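Local coordinates for protein phosphoribosylformylglycinamidine synthase, purS subunit (Thermotoga maritima, PDB 1VQ3) that is the small PurS-type subunit of a multi-subunit synthase, an alpha/beta protein that assembles here as a tetramer by joining beta sheets across subunits, at residues C[22-27]-C[84-89]; C[18-23]-C[55-60]. All coordinates share one frame; numbering follows the deposited sequence.

How the interactions relate
Both contacts use strand 15-24, the middle strand of a three-stranded antiparallel sheet, and they share Val22 and Gln23. Interaction 2 joins it to strand 51-62 near the centre of the chain, and interaction 1 joins its far end to the start of strand 87-93, nearer the surface. Their centres lie about 13 Å apart. The chemistry follows the place: in 18-23 with 55-60 a regular ladder carries mostly apolar side chains on one face and mostly polar ones, several bound by another subunit, on the other; in 22-27 with 84-89 the ladder soon gives way to loops, an arginine gripping a carbonyl, and waters. Glu87 and Lys55 link the two by a long, weak ion pair.

Interaction 1. Residues C[22-27]-C[84-89]; sequences VQYRSN and PVVEEY
At one end of the antiparallel sheet, where strand 15-24 runs out and strand 87-93 begins, Gln23 and Glu88 form a hydrogen-bonded pair, flanked by the non-hydrogen-bonded pairs Val22-Tyr89 and Tyr24-Glu87. Gln23 N donates a hydrogen bond to Glu88 O, and Glu88 N donates one to Gln23 O, both at 2.9 Å and nearly straight. Two residues on, Arg25 N reaches Val86 O at 2.9 Å from above the carbonyl plane, carrying the pairing past the strand ends.

Arg25 then stretches its chain over the turn 84-86, extended from CG to NE (chi2 170°, chi3 -178°). Its NH2 bonds Pro84 O at 3.0 Å, and NE adds a weak bond to the same oxygen, so two N-H groups of one edge hold the guanidinium on the turn. Glu88 CB lies over one face. The Glu88 carboxylate stands almost perpendicular to that guanidinium; the opposite charges, Arg25 NH1 and Glu88 OE1 4.2 Å apart, may attract, but no N-H points at the oxygen. Instead each oxygen of Glu88 takes a water: water 1 spans Glu88 OE2 and Tyr24 O, water 2 spans Glu88 OE1 and Ser26 N.

On the Val22 side, CG1 presses on the Glu87 carboxylate, 3.5 Å from Glu87 CD; Glu87 OE1 is held by Asn83 N. The Tyr24 ring lies alongside Glu87 and Val86, CE1 being 4.1 Å from Val86 CG2.

Val82, just after helix 66-81, packs on Val22, Glu87 and Tyr89, strand 51-62 pairs with Val22 through Lys55, and His12 of the second subunit, from the histidine tag, packs on Arg25 and Pro84.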
ATOM      1  N   VAL C  22      10.487   4.960  -7.267  1.00 17.97           N
ATOM      2  CA  VAL C  22      10.697   6.388  -7.199  1.00 20.35           C
ATOM      3  C   VAL C  22       9.462   7.028  -7.791  1.00 21.90           C
ATOM      4  O   VAL C  22       9.106   6.776  -8.955  1.00 20.77           O
ATOM      5  CB  VAL C  22      11.911   6.854  -8.058  1.00 22.03           C
ATOM      6  CG1 VAL C  22      12.188   8.330  -7.805  1.00 22.81           C
ATOM      7  CG2 VAL C  22      13.139   6.011  -7.740  1.00 20.91           C
ATOM      8  N   GLN C  23       8.796   7.844  -6.993  1.00 17.95           N
ATOM      9  CA  GLN C  23       7.533   8.422  -7.395  1.00 17.94           C
ATOM     10  C   GLN C  23       7.598   9.909  -7.165  1.00 22.11           C
ATOM     11  O   GLN C  23       8.206  10.347  -6.232  1.00 19.24           O
ATOM     12  CB  GLN C  23       6.388   7.863  -6.556  1.00 20.26           C
ATOM     13  CG  GLN C  23       6.017   6.423  -6.825  1.00 24.32           C
ATOM     14  CD  GLN C  23       5.364   6.187  -8.215  1.00 22.84           C
ATOM     15  OE1 GLN C  23       4.586   6.996  -8.723  1.00 30.18           O
ATOM     16  NE2 GLN C  23       5.671   5.062  -8.793  1.00 22.97           N
ATOM     17  N   TYR C  24       6.918  10.663  -8.003  1.00 21.59           N
ATOM     18  CA  TYR C  24       6.758  12.077  -7.758  1.00 22.82           C
ATOM     19  C   TYR C  24       5.934  12.300  -6.489  1.00 23.27           C
ATOM     20  O   TYR C  24       4.949  11.551  -6.181  1.00 21.24           O
ATOM     21  CB  TYR C  24       6.079  12.730  -8.950  1.00 21.31           C
ATOM     22  CG  TYR C  24       6.962  12.848 -10.161  1.00 24.50           C
ATOM     23  CD1 TYR C  24       8.204  13.484 -10.091  1.00 29.60           C
ATOM     24  CD2 TYR C  24       6.537  12.390 -11.377  1.00 29.15           C
ATOM     25  CE1 TYR C  24       8.984  13.637 -11.211  1.00 32.12           C
ATOM     26  CE2 TYR C  24       7.292  12.548 -12.514  1.00 29.35           C
ATOM     27  CZ  TYR C  24       8.516  13.160 -12.434  1.00 35.45           C
ATOM     28  OH  TYR C  24       9.265  13.284 -13.572  1.00 34.17           O
ATOM     29  N   ARG C  25       6.335  13.302  -5.718  1.00 21.95           N
ATOM     30  CA  ARG C  25       5.576  13.631  -4.543  1.00 25.23           C
ATOM     31  C   ARG C  25       4.181  14.113  -4.976  1.00 23.66           C
ATOM     32  O   ARG C  25       3.968  14.542  -6.108  1.00 24.13           O
ATOM     33  CB  ARG C  25       6.263  14.700  -3.704  1.00 26.28           C
ATOM     34  CG  ARG C  25       7.601  14.326  -3.166  1.00 31.11           C
ATOM     35  CD  ARG C  25       8.325  15.515  -2.558  1.00 36.06           C
ATOM     36  NE  ARG C  25       9.650  15.142  -2.083  1.00 41.69           N
ATOM     37  CZ  ARG C  25       9.877  14.469  -0.963  1.00 51.38           C
ATOM     38  NH1 ARG C  25       8.867  14.091  -0.181  1.00 53.15           N
ATOM     39  NH2 ARG C  25      11.122  14.160  -0.618  1.00 53.58           N
ATOM     40  N   SER C  26       3.241  14.071  -4.048  1.00 25.54           N
ATOM     41  CA  SER C  26       1.842  14.290  -4.370  1.00 29.72           C
ATOM     42  C   SER C  26       1.574  15.742  -4.829  1.00 31.62           C
ATOM     43  O   SER C  26       0.625  16.013  -5.562  1.00 28.66           O
ATOM     44  CB  SER C  26       0.992  13.929  -3.157  1.00 29.62           C
ATOM     45  OG  SER C  26       1.406  14.708  -2.069  1.00 29.80           O
ATOM     46  N   ASN C  27       2.431  16.667  -4.420  1.00 28.45           N
ATOM     47  CA  ASN C  27       2.231  18.067  -4.842  1.00 32.91           C
ATOM     48  C   ASN C  27       2.896  18.382  -6.187  1.00 32.08           C
ATOM     49  O   ASN C  27       2.908  19.559  -6.620  1.00 30.06           O
ATOM     50  CB  ASN C  27       2.667  19.025  -3.733  1.00 32.29           C
ATOM     51  CG  ASN C  27       4.129  18.900  -3.376  1.00 37.63           C
ATOM     52  OD1 ASN C  27       4.790  17.918  -3.693  1.00 36.12           O
ATOM     53  ND2 ASN C  27       4.650  19.924  -2.722  1.00 39.68           N
ATOM     54  N   PRO C  84      15.489  14.792  -4.488  1.00 28.95           N
ATOM     55  CA  PRO C  84      14.837  14.907  -3.184  1.00 30.90           C
ATOM     56  C   PRO C  84      13.733  15.980  -3.106  1.00 30.37           C
ATOM     57  O   PRO C  84      12.884  15.937  -2.214  1.00 32.16           O
ATOM     58  CB  PRO C  84      15.983  15.301  -2.258  1.00 30.39           C
ATOM     59  CG  PRO C  84      16.983  15.877  -3.102  1.00 31.59           C
ATOM     60  CD  PRO C  84      16.850  15.354  -4.475  1.00 30.89           C
ATOM     61  N   VAL C  85      13.762  16.918  -4.036  1.00 27.61           N
ATOM     62  CA  VAL C  85      12.772  17.981  -4.086  1.00 27.11           C
ATOM     63  C   VAL C  85      11.442  17.488  -4.638  1.00 25.90           C
ATOM     64  O   VAL C  85      10.380  17.781  -4.059  1.00 26.23           O
ATOM     65  CB  VAL C  85      13.313  19.195  -4.915  1.00 29.05           C
ATOM     66  CG1 VAL C  85      12.291  20.344  -4.975  1.00 31.28           C
ATOM     67  CG2 VAL C  85      14.588  19.703  -4.297  1.00 30.28           C
ATOM     68  N   VAL C  86      11.484  16.703  -5.717  1.00 24.02           N
ATOM     69  CA  VAL C  86      10.257  16.294  -6.397  1.00 23.36           C
ATOM     70  C   VAL C  86       9.873  14.836  -6.299  1.00 23.90           C
ATOM     71  O   VAL C  86       8.766  14.494  -6.725  1.00 21.42           O
ATOM     72  CB  VAL C  86      10.224  16.730  -7.894  1.00 23.54           C
ATOM     73  CG1 VAL C  86      10.407  18.214  -7.980  1.00 26.98           C
ATOM     74  CG2 VAL C  86      11.230  16.030  -8.715  1.00 27.35           C
ATOM     75  N   GLU C  87      10.750  14.010  -5.703  1.00 22.49           N
ATOM     76  CA  GLU C  87      10.534  12.555  -5.657  1.00 22.86           C
ATOM     77  C   GLU C  87      10.684  12.061  -4.252  1.00 23.69           C
ATOM     78  O   GLU C  87      11.352  12.691  -3.405  1.00 24.52           O
ATOM     79  CB  GLU C  87      11.478  11.811  -6.583  1.00 23.73           C
ATOM     80  CG  GLU C  87      11.084  12.008  -8.045  1.00 18.67           C
ATOM     81  CD  GLU C  87      12.135  11.568  -9.018  1.00 24.93           C
ATOM     82  OE1 GLU C  87      13.328  11.666  -8.677  1.00 25.20           O
ATOM     83  OE2 GLU C  87      11.746  11.101 -10.123  1.00 27.26           O
ATOM     84  N   GLU C  88      10.023  10.927  -4.029  1.00 20.56           N
ATOM     85  CA  GLU C  88      10.146  10.142  -2.830  1.00 21.80           C
ATOM     86  C   GLU C  88      10.395   8.713  -3.309  1.00 21.10           C
ATOM     87  O   GLU C  88      10.201   8.397  -4.494  1.00 18.10           O
ATOM     88  CB  GLU C  88       8.861  10.238  -2.008  1.00 21.83           C
ATOM     89  CG  GLU C  88       7.654   9.666  -2.742  1.00 24.20           C
ATOM     90  CD  GLU C  88       6.327  10.088  -2.158  1.00 27.91           C
ATOM     91  OE1 GLU C  88       6.259  11.087  -1.421  1.00 25.50           O
ATOM     92  OE2 GLU C  88       5.357   9.381  -2.428  1.00 33.78           O
ATOM     93  N   TYR C  89      10.802   7.841  -2.407  1.00 21.31           N
ATOM     94  CA  TYR C  89      11.191   6.497  -2.834  1.00 20.05           C
ATOM     95  C   TYR C  89      11.026   5.442  -1.782  1.00 21.74           C
ATOM     96  O   TYR C  89      11.130   5.725  -0.581  1.00 18.15           O
ATOM     97  CB  TYR C  89      12.629   6.497  -3.330  1.00 19.27           C
ATOM     98  CG  TYR C  89      13.735   6.608  -2.288  1.00 20.13           C
ATOM     99  CD1 TYR C  89      14.100   7.840  -1.751  1.00 19.16           C
ATOM    100  CD2 TYR C  89      14.436   5.489  -1.878  1.00 24.56           C
ATOM    101  CE1 TYR C  89      15.132   7.943  -0.879  1.00 23.87           C
ATOM    102  CE2 TYR C  89      15.458   5.572  -0.964  1.00 22.62           C
ATOM    103  CZ  TYR C  89      15.826   6.816  -0.491  1.00 23.34           C
ATOM    104  OH  TYR C  89      16.858   6.939   0.393  1.00 25.87           O
TER
HETATM  105  O   HOH W   1       3.725  10.488  -4.281  1.00 46.11           O
HETATM  106  O   HOH W   2       4.135  12.878  -1.675  1.00 33.03           O

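Interaction 2. Residues C[18-23]-C[55-60]; sequences FAIDVQ and KSIHLE
With chi1 at 67°, Leu59 places CG between its own backbone N and carbonyl carbon, and CD2 leans across to strand 18-23; Ile20, with CG1 beside its backbone N (chi1 -48°), sends CD1 to meet it. The methyls Leu59 CD2 and Ile20 CD1 are only 3.4 Å apart, closer than two methyl carbons normally sit, so the packing here is tight. Leu59 CD2 also touches Phe18 CB at 4.1 Å, and farther along the same face Val22 CG2 meets Ile57 CD1 at 4.1 Å.

The backbones beneath are the central and one flanking strand of the antiparallel sheet in order 51-62, 15-24, 87-93. Phe18-Leu59, Ile20-Ile57 and Val22-Lys55 are hydrogen-bonded pairs, each joined by two N-H to O bonds; Ile20 N to Ile57 O, at 2.8 Å, is the shortest of the six. This largely apolar face lies under helix 66-81, where Phe18 packs on Ala69 and Val73, and Ile20 on Cys77 and Leu81.

The other face is mostly polar. Ala19 CB touches the imidazole of His58, 3.6 Å from CD2, while Asp21 and Ser56 sit opposite each other in the next non-hydrogen-bonded pair. Gln23 NE2 steadies the Asp21 carboxylate, bonding the syn lone pair of Asp21 OD1 at 2.9 Å and 177°. In the third subunit, Ser56 binds that same oxygen, while His58 and Arg92 bind Asp21 OD2. Lys55 to His58 and Glu60 also pair antiparallel with a strand of that subunit, continuing the sheet across the interface.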
ATOM      1  N   PHE C  18      17.773  -5.420  -5.118  1.00 18.82           N
ATOM      2  CA  PHE C  18      16.730  -4.511  -4.637  1.00 18.75           C
ATOM      3  C   PHE C  18      15.928  -3.906  -5.799  1.00 17.67           C
ATOM      4  O   PHE C  18      16.429  -3.729  -6.935  1.00 17.83           O
ATOM      5  CB  PHE C  18      17.341  -3.366  -3.834  1.00 22.96           C
ATOM      6  CG  PHE C  18      18.074  -3.794  -2.581  1.00 20.13           C
ATOM      7  CD1 PHE C  18      17.405  -3.948  -1.398  1.00 21.86           C
ATOM      8  CD2 PHE C  18      19.444  -4.038  -2.608  1.00 23.17           C
ATOM      9  CE1 PHE C  18      18.062  -4.313  -0.279  1.00 24.18           C
ATOM     10  CE2 PHE C  18      20.123  -4.394  -1.485  1.00 18.91           C
ATOM     11  CZ  PHE C  18      19.463  -4.544  -0.316  1.00 22.96           C
ATOM     12  N   ALA C  19      14.701  -3.492  -5.467  1.00 18.05           N
ATOM     13  CA  ALA C  19      13.946  -2.603  -6.283  1.00 17.55           C
ATOM     14  C   ALA C  19      13.740  -1.290  -5.554  1.00 18.65           C
ATOM     15  O   ALA C  19      13.426  -1.244  -4.347  1.00 20.09           O
ATOM     16  CB  ALA C  19      12.624  -3.198  -6.654  1.00 21.92           C
ATOM     17  N   ILE C  20      13.830  -0.217  -6.318  1.00 16.89           N
ATOM     18  CA  ILE C  20      13.590   1.155  -5.818  1.00 16.86           C
ATOM     19  C   ILE C  20      12.422   1.716  -6.630  1.00 16.33           C
ATOM     20  O   ILE C  20      12.507   1.844  -7.872  1.00 19.26           O
ATOM     21  CB  ILE C  20      14.812   2.029  -5.982  1.00 19.69           C
ATOM     22  CG1 ILE C  20      16.115   1.357  -5.473  1.00 21.01           C
ATOM     23  CG2 ILE C  20      14.577   3.395  -5.341  1.00 20.55           C
ATOM     24  CD1 ILE C  20      17.358   1.967  -6.041  1.00 24.81           C
ATOM     25  N   ASP C  21      11.345   2.047  -5.929  1.00 16.75           N
ATOM     26  CA  ASP C  21      10.147   2.683  -6.492  1.00 16.61           C
ATOM     27  C   ASP C  21      10.157   4.208  -6.224  1.00 17.24           C
ATOM     28  O   ASP C  21       9.848   4.667  -5.120  1.00 19.35           O
ATOM     29  CB  ASP C  21       8.924   2.029  -5.887  1.00 18.98           C
ATOM     30  CG  ASP C  21       7.614   2.373  -6.597  1.00 21.91           C
ATOM     31  OD1 ASP C  21       7.542   3.279  -7.435  1.00 22.42           O
ATOM     32  OD2 ASP C  21       6.574   1.755  -6.333  1.00 21.43           O
ATOM     33  N   VAL C  22      10.487   4.960  -7.267  1.00 17.97           N
ATOM     34  CA  VAL C  22      10.697   6.388  -7.199  1.00 20.35           C
ATOM     35  C   VAL C  22       9.462   7.028  -7.791  1.00 21.90           C
ATOM     36  O   VAL C  22       9.106   6.776  -8.955  1.00 20.77           O
ATOM     37  CB  VAL C  22      11.911   6.854  -8.058  1.00 22.03           C
ATOM     38  CG1 VAL C  22      12.188   8.330  -7.805  1.00 22.81           C
ATOM     39  CG2 VAL C  22      13.139   6.011  -7.740  1.00 20.91           C
ATOM     40  N   GLN C  23       8.796   7.844  -6.993  1.00 17.95           N
ATOM     41  CA  GLN C  23       7.533   8.422  -7.395  1.00 17.94           C
ATOM     42  C   GLN C  23       7.598   9.909  -7.165  1.00 22.11           C
ATOM     43  O   GLN C  23       8.206  10.347  -6.232  1.00 19.24           O
ATOM     44  CB  GLN C  23       6.388   7.863  -6.556  1.00 20.26           C
ATOM     45  CG  GLN C  23       6.017   6.423  -6.825  1.00 24.32           C
ATOM     46  CD  GLN C  23       5.364   6.187  -8.215  1.00 22.84           C
ATOM     47  OE1 GLN C  23       4.586   6.996  -8.723  1.00 30.18           O
ATOM     48  NE2 GLN C  23       5.671   5.062  -8.793  1.00 22.97           N
ATOM     49  N   LYS C  55       9.305   5.591 -11.566  1.00 23.03           N
ATOM     50  CA  LYS C  55      10.425   4.797 -12.013  1.00 23.42           C
ATOM     51  C   LYS C  55      10.670   3.642 -11.066  1.00 21.92           C
ATOM     52  O   LYS C  55      10.478   3.733  -9.860  1.00 23.83           O
ATOM     53  CB  LYS C  55      11.674   5.673 -12.064  1.00 23.80           C
ATOM     54  CG  LYS C  55      11.567   6.820 -13.024  1.00 26.56           C
ATOM     55  CD  LYS C  55      12.841   7.628 -13.052  1.00 31.58           C
ATOM     56  CE  LYS C  55      12.760   8.844 -12.185  1.00 38.92           C
ATOM     57  NZ  LYS C  55      13.896   9.777 -12.457  1.00 36.90           N
ATOM     58  N   SER C  56      11.032   2.524 -11.657  1.00 20.85           N
ATOM     59  CA  SER C  56      11.359   1.338 -10.915  1.00 20.60           C
ATOM     60  C   SER C  56      12.765   0.938 -11.346  1.00 20.32           C
ATOM     61  O   SER C  56      13.014   0.531 -12.494  1.00 20.25           O
ATOM     62  CB  SER C  56      10.342   0.218 -11.160  1.00 21.20           C
ATOM     63  OG  SER C  56      10.835  -0.975 -10.563  1.00 22.53           O
ATOM     64  N   ILE C  57      13.691   1.110 -10.416  1.00 19.11           N
ATOM     65  CA  ILE C  57      15.069   0.845 -10.653  1.00 20.74           C
ATOM     66  C   ILE C  57      15.339  -0.451  -9.935  1.00 19.30           C
ATOM     67  O   ILE C  57      15.126  -0.557  -8.721  1.00 20.21           O
ATOM     68  CB  ILE C  57      15.941   2.000 -10.146  1.00 19.48           C
ATOM     69  CG1 ILE C  57      15.678   3.273 -10.967  1.00 22.00           C
ATOM     70  CG2 ILE C  57      17.412   1.591 -10.279  1.00 21.73           C
ATOM     71  CD1 ILE C  57      16.050   4.566 -10.218  1.00 25.57           C
ATOM     72  N   HIS C  58      15.771  -1.451 -10.692  1.00 18.82           N
ATOM     73  CA  HIS C  58      16.316  -2.689 -10.087  1.00 16.23           C
ATOM     74  C   HIS C  58      17.850  -2.652 -10.076  1.00 20.49           C
ATOM     75  O   HIS C  58      18.479  -2.155 -11.026  1.00 18.15           O
ATOM     76  CB  HIS C  58      15.870  -3.893 -10.921  1.00 19.55           C
ATOM     77  CG  HIS C  58      14.423  -4.235 -10.751  1.00 20.53           C
ATOM     78  ND1 HIS C  58      13.859  -5.372 -11.292  1.00 18.13           N
ATOM     79  CD2 HIS C  58      13.412  -3.552 -10.171  1.00 17.40           C
ATOM     80  CE1 HIS C  58      12.571  -5.402 -11.012  1.00 20.55           C
ATOM     81  NE2 HIS C  58      12.271  -4.308 -10.336  1.00 19.17           N
ATOM     82  N   LEU C  59      18.469  -3.147  -9.000  1.00 19.34           N
ATOM     83  CA  LEU C  59      19.919  -3.169  -8.950  1.00 18.48           C
ATOM     84  C   LEU C  59      20.390  -4.183  -7.982  1.00 20.46           C
ATOM     85  O   LEU C  59      19.626  -4.656  -7.148  1.00 20.94           O
ATOM     86  CB  LEU C  59      20.508  -1.790  -8.602  1.00 19.26           C
ATOM     87  CG  LEU C  59      20.279  -1.186  -7.207  1.00 20.05           C
ATOM     88  CD1 LEU C  59      20.923   0.184  -7.198  1.00 32.24           C
ATOM     89  CD2 LEU C  59      18.808  -1.038  -6.877  1.00 30.42           C
ATOM     90  N   GLU C  60      21.667  -4.526  -8.107  1.00 21.32           N
ATOM     91  CA  GLU C  60      22.292  -5.495  -7.230  1.00 22.08           C
ATOM     92  C   GLU C  60      23.446  -4.801  -6.576  1.00 22.90           C
ATOM     93  O   GLU C  60      24.123  -3.972  -7.195  1.00 23.38           O
ATOM     94  CB  GLU C  60      22.819  -6.716  -8.008  1.00 20.81           C
ATOM     95  CG  GLU C  60      21.802  -7.354  -8.898  1.00 32.57           C
ATOM     96  CD  GLU C  60      22.256  -8.679  -9.469  1.00 34.38           C
ATOM     97  OE1 GLU C  60      23.493  -8.909  -9.539  1.00 44.10           O
ATOM     98  OE2 GLU C  60      21.363  -9.456  -9.892  1.00 49.09           O
TER